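Local coordinates for protein 401aa long hypothetical glucose-1-phosphate thymidylyltransferase (Sulfolobus tokodaii, PDB 2GGO) that probably transfers a nucleotidyl group to sugar 1-phosphates and acetylates amino-sugar 1-phosphates, acting as a bifunctional enzyme in the synthesis of UDP-N-acetylglucosamine and UDP-N-acetylgalactosamine, at residues Lys2-Leu6 against Ala83-Phe89; Val26-Ser30 against Val218-Leu223; Val227-Gly233 against Lys244-Asp250. All blocks are in the same frame, centred on the assembly; numbering follows the deposited sequence.

In the fold
Contacts 1 and 2 are both buried and both fall within the nucleotidyltransferase part of the chain, yet their chemistry differs. Contact 1 lays a loop over an inner strand of the seven-stranded mixed sheet and is apolar side-chain packing. Contact 2 presses helix 212-225 against the short strand 27-28, combining an asparagine's two hydrogen bonds with aliphatic packing. Contact 3 is only partly buried and rests mainly on backbone bonds between parallel strands at the start of the left-handed beta-helix. Contacts 2 and 3 touch, their centres 15 Å apart, through Leu223 O and Lys244 NZ and through Leu29 against Val227; contact 1 stands apart, its centre 27 Å from that of contact 2.

Contact 1 of 3, residues Lys2-Leu6 against Ala83-Phe89; sequences KAFIL and AILSAKF
With CG anti to its carbonyl carbon (chi1 -67°), Phe4 sends its ring off strand 2-6 toward the loop 83-89, while Phe89 has CG between its backbone N and carbonyl carbon (chi1 87°), which swings the ring so that CD2 joins CB against Phe4 CE2. Phe4 CE2 lies 3.9 Å from Phe89 CB, and the two rings form an oblique pair, planes at 46° and centroids 6.0 Å apart. The far end of the Phe4 ring reaches the loop backbone, where Phe4 CZ is 3.9 Å from Lys88 N. Two residues along the strand, Leu6 CD2 is 4.0 Å from Ala83 CB and also meets Ile84 CG2, at 4.3 Å. At the other end the aliphatic part of Lys2 passes Lys88 O, and its ammonium group pairs with Asp48. Replacing Phe4 with an alanine would probably open a gap beneath Ala87 and Lys88 and leave Phe89 with Phe168 but without the Phe4 ring. Ala83 packs on Gln73 and Leu6 on Tyr97, probable nucleotide- and sugar-phosphate-binding residues, so van der Waals packing of alternate strand residues, rather than directional bonding, fits the loop to the GT-A-type sheet beside the probable substrate site.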
loop_
_atom_site.group_PDB
_atom_site.type_symbol
_atom_site.label_atom_id
_atom_site.label_comp_id
_atom_site.label_asym_id
_atom_site.label_seq_id
_atom_site.Cartn_x
_atom_site.Cartn_y
_atom_site.Cartn_z
ATOM N N LYS A 2 19.304 1.970 -15.371
ATOM C CA LYS A 2 18.442 3.003 -14.797
ATOM C C LYS A 2 17.143 2.352 -14.369
ATOM O O LYS A 2 16.687 1.395 -15.004
ATOM C CB LYS A 2 18.146 4.087 -15.817
ATOM C CG LYS A 2 18.958 5.328 -15.653
ATOM C CD LYS A 2 18.682 6.282 -16.832
ATOM C CE LYS A 2 18.511 7.741 -16.391
ATOM N NZ LYS A 2 19.803 8.512 -16.316
ATOM N N ALA A 3 16.569 2.863 -13.276
ATOM C CA ALA A 3 15.278 2.392 -12.787
ATOM C C ALA A 3 14.288 3.551 -12.839
ATOM O O ALA A 3 14.653 4.695 -12.589
ATOM C CB ALA A 3 15.409 1.859 -11.385
ATOM N N PHE A 4 13.045 3.253 -13.215
ATOM C CA PHE A 4 11.948 4.225 -13.168
ATOM C C PHE A 4 10.861 3.626 -12.343
ATOM O O PHE A 4 10.404 2.521 -12.638
ATOM C CB PHE A 4 11.419 4.581 -14.564
ATOM C CG PHE A 4 12.420 5.350 -15.404
ATOM C CD1 PHE A 4 12.347 6.745 -15.512
ATOM C CD2 PHE A 4 13.463 4.681 -16.058
ATOM C CE1 PHE A 4 13.296 7.464 -16.278
ATOM C CE2 PHE A 4 14.432 5.388 -16.811
ATOM C CZ PHE A 4 14.350 6.779 -16.924
ATOM N N ILE A 5 10.478 4.340 -11.284
ATOM C CA ILE A 5 9.309 3.974 -10.454
ATOM C C ILE A 5 8.124 4.821 -10.891
ATOM O O ILE A 5 8.204 6.039 -10.870
ATOM C CB ILE A 5 9.579 4.164 -8.959
ATOM C CG1 ILE A 5 10.767 3.307 -8.545
ATOM C CG2 ILE A 5 8.320 3.753 -8.112
ATOM C CD1 ILE A 5 11.444 3.772 -7.274
ATOM N N LEU A 6 7.057 4.171 -11.345
ATOM C CA LEU A 6 5.877 4.872 -11.807
ATOM C C LEU A 6 4.933 5.033 -10.598
ATOM O O LEU A 6 4.308 4.065 -10.129
ATOM C CB LEU A 6 5.229 4.123 -12.968
ATOM C CG LEU A 6 6.145 3.702 -14.137
ATOM C CD1 LEU A 6 5.400 2.991 -15.264
ATOM C CD2 LEU A 6 6.865 4.865 -14.647
ATOM N N ALA A 83 3.198 7.936 -18.505
ATOM C CA ALA A 83 4.191 8.153 -17.447
ATOM C C ALA A 83 5.589 8.139 -18.035
ATOM O O ALA A 83 6.398 9.021 -17.754
ATOM C CB ALA A 83 4.052 7.088 -16.339
ATOM N N ILE A 84 5.849 7.136 -18.867
ATOM C CA ILE A 84 7.133 6.991 -19.563
ATOM C C ILE A 84 7.163 7.691 -20.945
ATOM O O ILE A 84 8.103 7.514 -21.730
ATOM C CB ILE A 84 7.590 5.501 -19.616
ATOM C CG1 ILE A 84 6.388 4.566 -19.411
ATOM C CG2 ILE A 84 8.667 5.235 -18.549
ATOM C CD1 ILE A 84 6.631 3.139 -19.813
ATOM N N LEU A 85 6.126 8.483 -21.230
ATOM C CA LEU A 85 6.244 9.577 -22.192
ATOM C C LEU A 85 7.071 10.667 -21.519
ATOM O O LEU A 85 7.377 11.696 -22.128
ATOM C CB LEU A 85 4.877 10.137 -22.629
ATOM C CG LEU A 85 4.134 9.636 -23.881
ATOM C CD1 LEU A 85 3.479 10.823 -24.603
ATOM C CD2 LEU A 85 5.029 8.852 -24.857
ATOM N N SER A 86 7.408 10.428 -20.249
ATOM C CA SER A 86 8.357 11.247 -19.502
ATOM C C SER A 86 9.645 10.458 -19.200
ATOM O O SER A 86 10.482 10.925 -18.414
ATOM C CB SER A 86 7.726 11.793 -18.209
ATOM O OG SER A 86 6.403 12.264 -18.422
ATOM N N ALA A 87 9.799 9.279 -19.826
ATOM C CA ALA A 87 11.038 8.479 -19.731
ATOM C C ALA A 87 12.203 9.078 -20.520
ATOM O O ALA A 87 12.097 9.363 -21.725
ATOM C CB ALA A 87 10.819 7.032 -20.133
ATOM N N LYS A 88 13.311 9.247 -19.795
ATOM C CA LYS A 88 14.563 9.853 -20.267
ATOM C C LYS A 88 15.699 8.796 -20.361
ATOM O O LYS A 88 16.776 8.944 -19.747
ATOM C CB LYS A 88 14.967 11.013 -19.325
ATOM C CG LYS A 88 14.128 12.302 -19.447
ATOM C CD LYS A 88 14.589 13.366 -18.443
ATOM C CE LYS A 88 14.231 14.785 -18.890
ATOM N NZ LYS A 88 15.161 15.335 -19.925
ATOM N N PHE A 89 15.453 7.730 -21.132
ATOM C CA PHE A 89 16.449 6.667 -21.291
ATOM C C PHE A 89 16.712 6.204 -22.730
ATOM O O PHE A 89 15.825 6.214 -23.616
ATOM C CB PHE A 89 16.176 5.464 -20.345
ATOM C CG PHE A 89 15.226 4.412 -20.910
ATOM C CD1 PHE A 89 15.718 3.301 -21.612
ATOM C CD2 PHE A 89 13.844 4.511 -20.714
ATOM C CE1 PHE A 89 14.846 2.320 -22.137
ATOM C CE2 PHE A 89 12.966 3.522 -21.226
ATOM C CZ PHE A 89 13.475 2.428 -21.940
#

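Contact 2 of 3, residues Val26-Ser30 against Val218-Leu223; sequences VPILS and VNKWAL
Asn219 ND2 donates to two backbone carbonyls, Pro27 O across the contact at 3.0 Å and Ile215 O one turn back, so the helix itself helps hold the group in place. Pro27 O lies close to the plane of the amide. On the same amide, Asn219 OD1 accepts from Leu29 N at 2.7 Å, with an N-H...O angle of 166°, the shortest polar bond between segments 26-30 and 218-223. The side chain thus reads both a donor and an acceptor of the backbone flanking Ile28, and the pair of bonds fixes which way round the amide sits. Here the C-terminal half of helix 212-225, the last helix before the beta-helix strands begin, docks on strand 27-28, half of a small antiparallel hairpin with 31-32. Aliphatic groups close the interface beside the amide. Ile28 CG2, anti to its own backbone N, is pushed to 3.5 Å from Ala222 CB, tighter than usual van der Waals contact, whereas Ile28 CG1 meets Val218 CG2 at a relaxed 4.0 Å. Leu29 straddles the next part of the helix: CD1 is 3.9 Å from Ala222 CB, and CD2 is 4.2 Å from Leu223 CB. Beyond the pair, Tyr264 and Ile282 of the beta-helix touch Leu223, and Phe101 packs on both Ile28 and Val218.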
loop_
_atom_site.group_PDB
_atom_site.type_symbol
_atom_site.label_atom_id
_atom_site.label_comp_id
_atom_site.label_asym_id
_atom_site.label_seq_id
_atom_site.Cartn_x
_atom_site.Cartn_y
_atom_site.Cartn_z
ATOM N N VAL A 26 2.674 5.196 1.691
ATOM C CA VAL A 26 1.943 4.292 2.592
ATOM C C VAL A 26 2.985 3.530 3.411
ATOM O O VAL A 26 3.905 2.949 2.799
ATOM C CB VAL A 26 1.069 3.312 1.784
ATOM C CG1 VAL A 26 0.652 2.094 2.607
ATOM C CG2 VAL A 26 -0.165 3.987 1.294
ATOM N N PRO A 27 2.860 3.524 4.786
ATOM C CA PRO A 27 3.845 2.796 5.556
ATOM C C PRO A 27 3.583 1.283 5.632
ATOM O O PRO A 27 2.432 0.786 5.621
ATOM C CB PRO A 27 3.796 3.464 6.939
ATOM C CG PRO A 27 2.462 3.984 7.071
ATOM C CD PRO A 27 1.852 4.135 5.688
ATOM N N ILE A 28 4.685 0.558 5.627
ATOM C CA ILE A 28 4.689 -0.849 5.893
ATOM C C ILE A 28 5.603 -0.889 7.092
ATOM O O ILE A 28 6.788 -0.510 6.987
ATOM C CB ILE A 28 5.277 -1.629 4.715
ATOM C CG1 ILE A 28 4.463 -1.345 3.460
ATOM C CG2 ILE A 28 5.298 -3.122 5.042
ATOM C CD1 ILE A 28 5.265 -1.482 2.240
ATOM N N LEU A 29 5.051 -1.276 8.242
ATOM C CA LEU A 29 5.721 -1.094 9.518
ATOM C C LEU A 29 6.227 0.335 9.545
ATOM O O LEU A 29 5.494 1.263 9.191
ATOM C CB LEU A 29 6.846 -2.119 9.694
ATOM C CG LEU A 29 6.422 -3.583 9.607
ATOM C CD1 LEU A 29 7.590 -4.536 9.808
ATOM C CD2 LEU A 29 5.291 -3.922 10.585
ATOM N N SER A 30 7.491 0.542 9.861
ATOM C CA SER A 30 7.947 1.897 10.034
ATOM C C SER A 30 8.341 2.692 8.787
ATOM O O SER A 30 8.686 3.864 8.921
ATOM C CB SER A 30 9.129 1.886 10.982
ATOM O OG SER A 30 10.299 1.477 10.294
ATOM N N VAL A 218 -0.302 -6.153 3.473
ATOM C CA VAL A 218 1.202 -6.122 3.477
ATOM C C VAL A 218 1.857 -5.900 4.832
ATOM O O VAL A 218 3.002 -6.345 5.120
ATOM C CB VAL A 218 1.816 -5.146 2.413
ATOM C CG1 VAL A 218 1.334 -5.523 1.050
ATOM C CG2 VAL A 218 1.355 -3.747 2.696
ATOM N N ASN A 219 1.172 -5.183 5.706
ATOM C CA ASN A 219 1.791 -4.864 6.986
ATOM C C ASN A 219 1.763 -6.115 7.801
ATOM O O ASN A 219 2.687 -6.363 8.577
ATOM C CB ASN A 219 0.974 -3.753 7.682
ATOM C CG ASN A 219 1.567 -2.418 7.540
ATOM O OD1 ASN A 219 2.467 -2.054 8.268
ATOM N ND2 ASN A 219 1.059 -1.637 6.606
ATOM N N LYS A 220 0.732 -6.946 7.598
ATOM C CA LYS A 220 0.694 -8.247 8.299
ATOM C C LYS A 220 1.827 -9.124 7.809
ATOM O O LYS A 220 2.653 -9.593 8.587
ATOM C CB LYS A 220 -0.632 -8.940 8.074
ATOM C CG LYS A 220 -1.784 -8.428 8.945
ATOM C CD LYS A 220 -3.001 -9.201 8.611
ATOM C CE LYS A 220 -2.946 -10.585 9.291
ATOM N NZ LYS A 220 -4.224 -11.202 8.919
ATOM N N TRP A 221 1.920 -9.278 6.492
ATOM C CA TRP A 221 3.085 -9.994 5.931
ATOM C C TRP A 221 4.440 -9.525 6.493
ATOM O O TRP A 221 5.245 -10.306 7.000
ATOM C CB TRP A 221 3.089 -9.913 4.413
ATOM C CG TRP A 221 4.084 -10.902 3.871
ATOM C CD1 TRP A 221 3.857 -12.223 3.592
ATOM C CD2 TRP A 221 5.479 -10.667 3.615
ATOM N NE1 TRP A 221 5.023 -12.815 3.156
ATOM C CE2 TRP A 221 6.032 -11.883 3.168
ATOM C CE3 TRP A 221 6.307 -9.541 3.698
ATOM C CZ2 TRP A 221 7.381 -11.995 2.793
ATOM C CZ3 TRP A 221 7.617 -9.651 3.353
ATOM C CH2 TRP A 221 8.158 -10.873 2.907
ATOM N N ALA A 222 4.704 -8.241 6.396
ATOM C CA ALA A 222 5.937 -7.692 6.895
ATOM C C ALA A 222 6.229 -7.965 8.372
ATOM O O ALA A 222 7.395 -8.144 8.762
ATOM C CB ALA A 222 5.983 -6.160 6.603
ATOM N N LEU A 223 5.183 -7.903 9.203
ATOM C CA LEU A 223 5.321 -8.132 10.630
ATOM C C LEU A 223 5.759 -9.569 10.809
ATOM O O LEU A 223 6.672 -9.870 11.599
ATOM C CB LEU A 223 3.991 -7.837 11.374
ATOM C CG LEU A 223 4.070 -8.026 12.888
ATOM C CD1 LEU A 223 5.329 -7.392 13.476
ATOM C CD2 LEU A 223 2.813 -7.457 13.517
#

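Contact 3 of 3, residues Val227-Gly233 against Lys244-Asp250; sequences VFSQNLG and KVIIEED
Val227 CG2 packs 3.7 Å from Ile246 CD1, the apolar side of a contact whose other margin faces solvent. Ile246 CG1 also approaches Phe228 O, and on the opposite sheet face Ile247 CB lies 3.5 Å from Asn231 OD1. Between these side chains the backbones pair in parallel. Gln230 bonds on both sides of Ile246, its N donating to Val245 O at 3.1 Å and its O accepting from Ile247 N at 2.8 Å; Leu232 N reaches Ile247 O, also at 2.8 Å and nearly straight (172°). At the strand end Asn231 OD1 accepts from Gly233 N at 2.9 Å, closing an Asx turn, and Leu232 O takes a CA-H...O contact from Glu249 CA at 3.2 Å. Strand 230-231 is an outermost strand of its parallel sheet, stacked on 245-247 as successive coils of the left-handed beta-helix built from hexapeptide repeats. Lys244, bent at chi3 and chi4, bonds Leu223 O and Asp224 O through NZ, tying the coil to the preceding helix end; its approach to Val227 O is suspiciously short and doubtful as modelled. The exposed side is looser: Ser229 OG receives only a weak bond from Val245 N, at 3.5 Å, and a water bridges Leu232 O to Asp250 N.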
loop_
_atom_site.group_PDB
_atom_site.type_symbol
_atom_site.label_atom_id
_atom_site.label_comp_id
_atom_site.label_asym_id
_atom_site.label_seq_id
_atom_site.Cartn_x
_atom_site.Cartn_y
_atom_site.Cartn_z
ATOM N N VAL A 227 10.744 -8.781 10.375
ATOM C CA VAL A 227 11.223 -8.300 11.703
ATOM C C VAL A 227 11.115 -9.375 12.762
ATOM O O VAL A 227 10.374 -10.341 12.588
ATOM C CB VAL A 227 10.517 -6.991 12.231
ATOM C CG1 VAL A 227 10.956 -5.766 11.446
ATOM C CG2 VAL A 227 8.958 -7.115 12.268
ATOM N N PHE A 228 11.861 -9.193 13.851
ATOM C CA PHE A 228 11.994 -10.197 14.892
ATOM C C PHE A 228 11.863 -9.581 16.288
ATOM O O PHE A 228 12.233 -8.418 16.491
ATOM C CB PHE A 228 13.321 -10.986 14.720
ATOM C CG PHE A 228 13.440 -11.670 13.364
ATOM C CD1 PHE A 228 12.457 -12.611 12.942
ATOM C CD2 PHE A 228 14.485 -11.337 12.482
ATOM C CE1 PHE A 228 12.525 -13.219 11.671
ATOM C CE2 PHE A 228 14.568 -11.944 11.208
ATOM C CZ PHE A 228 13.584 -12.896 10.807
ATOM N N SER A 229 11.319 -10.366 17.229
ATOM C CA SER A 229 11.071 -9.917 18.600
ATOM C C SER A 229 12.247 -9.140 19.183
ATOM O O SER A 229 13.354 -9.643 19.228
ATOM C CB SER A 229 10.760 -11.106 19.505
ATOM O OG SER A 229 10.117 -10.668 20.699
ATOM N N GLN A 230 12.005 -7.899 19.598
ATOM C CA GLN A 230 13.028 -7.082 20.235
ATOM C C GLN A 230 12.431 -6.017 21.126
ATOM O O GLN A 230 11.330 -5.566 20.897
ATOM C CB GLN A 230 13.961 -6.428 19.194
ATOM C CG GLN A 230 13.266 -5.602 18.120
ATOM C CD GLN A 230 14.260 -4.842 17.240
ATOM O OE1 GLN A 230 15.136 -4.129 17.747
ATOM N NE2 GLN A 230 14.127 -4.993 15.915
ATOM N N ASN A 231 13.199 -5.610 22.124
ATOM C CA ASN A 231 12.812 -4.522 22.982
ATOM C C ASN A 231 13.932 -3.499 23.062
ATOM O O ASN A 231 14.940 -3.755 23.699
ATOM C CB ASN A 231 12.452 -5.042 24.388
ATOM C CG ASN A 231 12.023 -3.933 25.341
ATOM O OD1 ASN A 231 11.672 -2.827 24.919
ATOM N ND2 ASN A 231 12.045 -4.221 26.626
ATOM N N LEU A 232 13.732 -2.340 22.429
ATOM C CA LEU A 232 14.630 -1.179 22.572
ATOM C C LEU A 232 13.974 -0.026 23.322
ATOM O O LEU A 232 14.424 1.112 23.203
ATOM C CB LEU A 232 15.088 -0.650 21.196
ATOM C CG LEU A 232 15.554 -1.594 20.074
ATOM C CD1 LEU A 232 16.198 -0.782 18.992
ATOM C CD2 LEU A 232 16.505 -2.654 20.554
ATOM N N GLY A 233 12.897 -0.304 24.049
ATOM C CA GLY A 233 12.129 0.734 24.730
ATOM C C GLY A 233 12.094 0.489 26.228
ATOM O O GLY A 233 12.924 -0.261 26.755
ATOM N N LYS A 244 5.602 -12.672 19.313
ATOM C CA LYS A 244 6.523 -11.693 18.700
ATOM C C LYS A 244 6.132 -10.262 18.967
ATOM O O LYS A 244 5.057 -9.838 18.554
ATOM C CB LYS A 244 6.583 -11.871 17.189
ATOM C CG LYS A 244 7.737 -11.110 16.534
ATOM C CD LYS A 244 7.529 -10.921 15.051
ATOM C CE LYS A 244 7.771 -12.196 14.308
ATOM N NZ LYS A 244 8.432 -11.926 13.003
ATOM N N VAL A 245 7.015 -9.503 19.603
ATOM C CA VAL A 245 6.743 -8.106 19.843
ATOM C C VAL A 245 7.932 -7.220 19.528
ATOM O O VAL A 245 8.985 -7.373 20.123
ATOM C CB VAL A 245 6.279 -7.892 21.302
ATOM C CG1 VAL A 245 5.830 -6.475 21.519
ATOM C CG2 VAL A 245 5.114 -8.823 21.604
ATOM N N ILE A 246 7.759 -6.275 18.611
ATOM C CA ILE A 246 8.815 -5.304 18.317
ATOM C C ILE A 246 8.529 -4.029 19.095
ATOM O O ILE A 246 7.538 -3.334 18.850
ATOM C CB ILE A 246 8.962 -4.986 16.808
ATOM C CG1 ILE A 246 9.434 -6.212 16.045
ATOM C CG2 ILE A 246 9.987 -3.928 16.587
ATOM C CD1 ILE A 246 8.375 -7.307 15.911
ATOM N N ILE A 247 9.403 -3.740 20.048
ATOM C CA ILE A 247 9.322 -2.499 20.780
ATOM C C ILE A 247 10.520 -1.636 20.382
ATOM O O ILE A 247 11.683 -2.012 20.607
ATOM C CB ILE A 247 9.274 -2.719 22.306
ATOM C CG1 ILE A 247 8.212 -3.762 22.653
ATOM C CG2 ILE A 247 9.001 -1.392 22.999
ATOM C CD1 ILE A 247 8.191 -4.261 24.072
ATOM N N GLU A 248 10.228 -0.478 19.815
ATOM C CA GLU A 248 11.247 0.396 19.274
ATOM C C GLU A 248 11.697 1.422 20.268
ATOM O O GLU A 248 11.105 1.580 21.336
ATOM C CB GLU A 248 10.696 1.117 18.097
ATOM C CG GLU A 248 10.254 0.190 17.078
ATOM C CD GLU A 248 11.259 0.125 16.019
ATOM O OE1 GLU A 248 12.361 -0.471 16.295
ATOM O OE2 GLU A 248 10.944 0.721 14.939
ATOM N N GLU A 249 12.761 2.132 19.918
ATOM C CA GLU A 249 13.400 2.986 20.875
ATOM C C GLU A 249 12.506 4.137 21.222
ATOM O O GLU A 249 11.752 4.620 20.394
ATOM C CB GLU A 249 14.733 3.490 20.337
ATOM C CG GLU A 249 14.664 4.060 18.931
ATOM C CD GLU A 249 16.005 4.688 18.464
ATOM O OE1 GLU A 249 17.098 4.143 18.822
ATOM O OE2 GLU A 249 15.937 5.733 17.746
ATOM N N ASP A 250 12.609 4.551 22.470
ATOM C CA ASP A 250 11.825 5.626 23.029
ATOM C C ASP A 250 10.390 5.248 23.370
ATOM O O ASP A 250 9.693 6.043 23.979
ATOM C CB ASP A 250 11.923 6.877 22.164
ATOM C CG ASP A 250 13.355 7.369 22.066
ATOM O OD1 ASP A 250 14.015 7.378 23.138
ATOM O OD2 ASP A 250 13.827 7.693 20.938
HETATM O O HOH W 1 14.249 3.716 24.650
#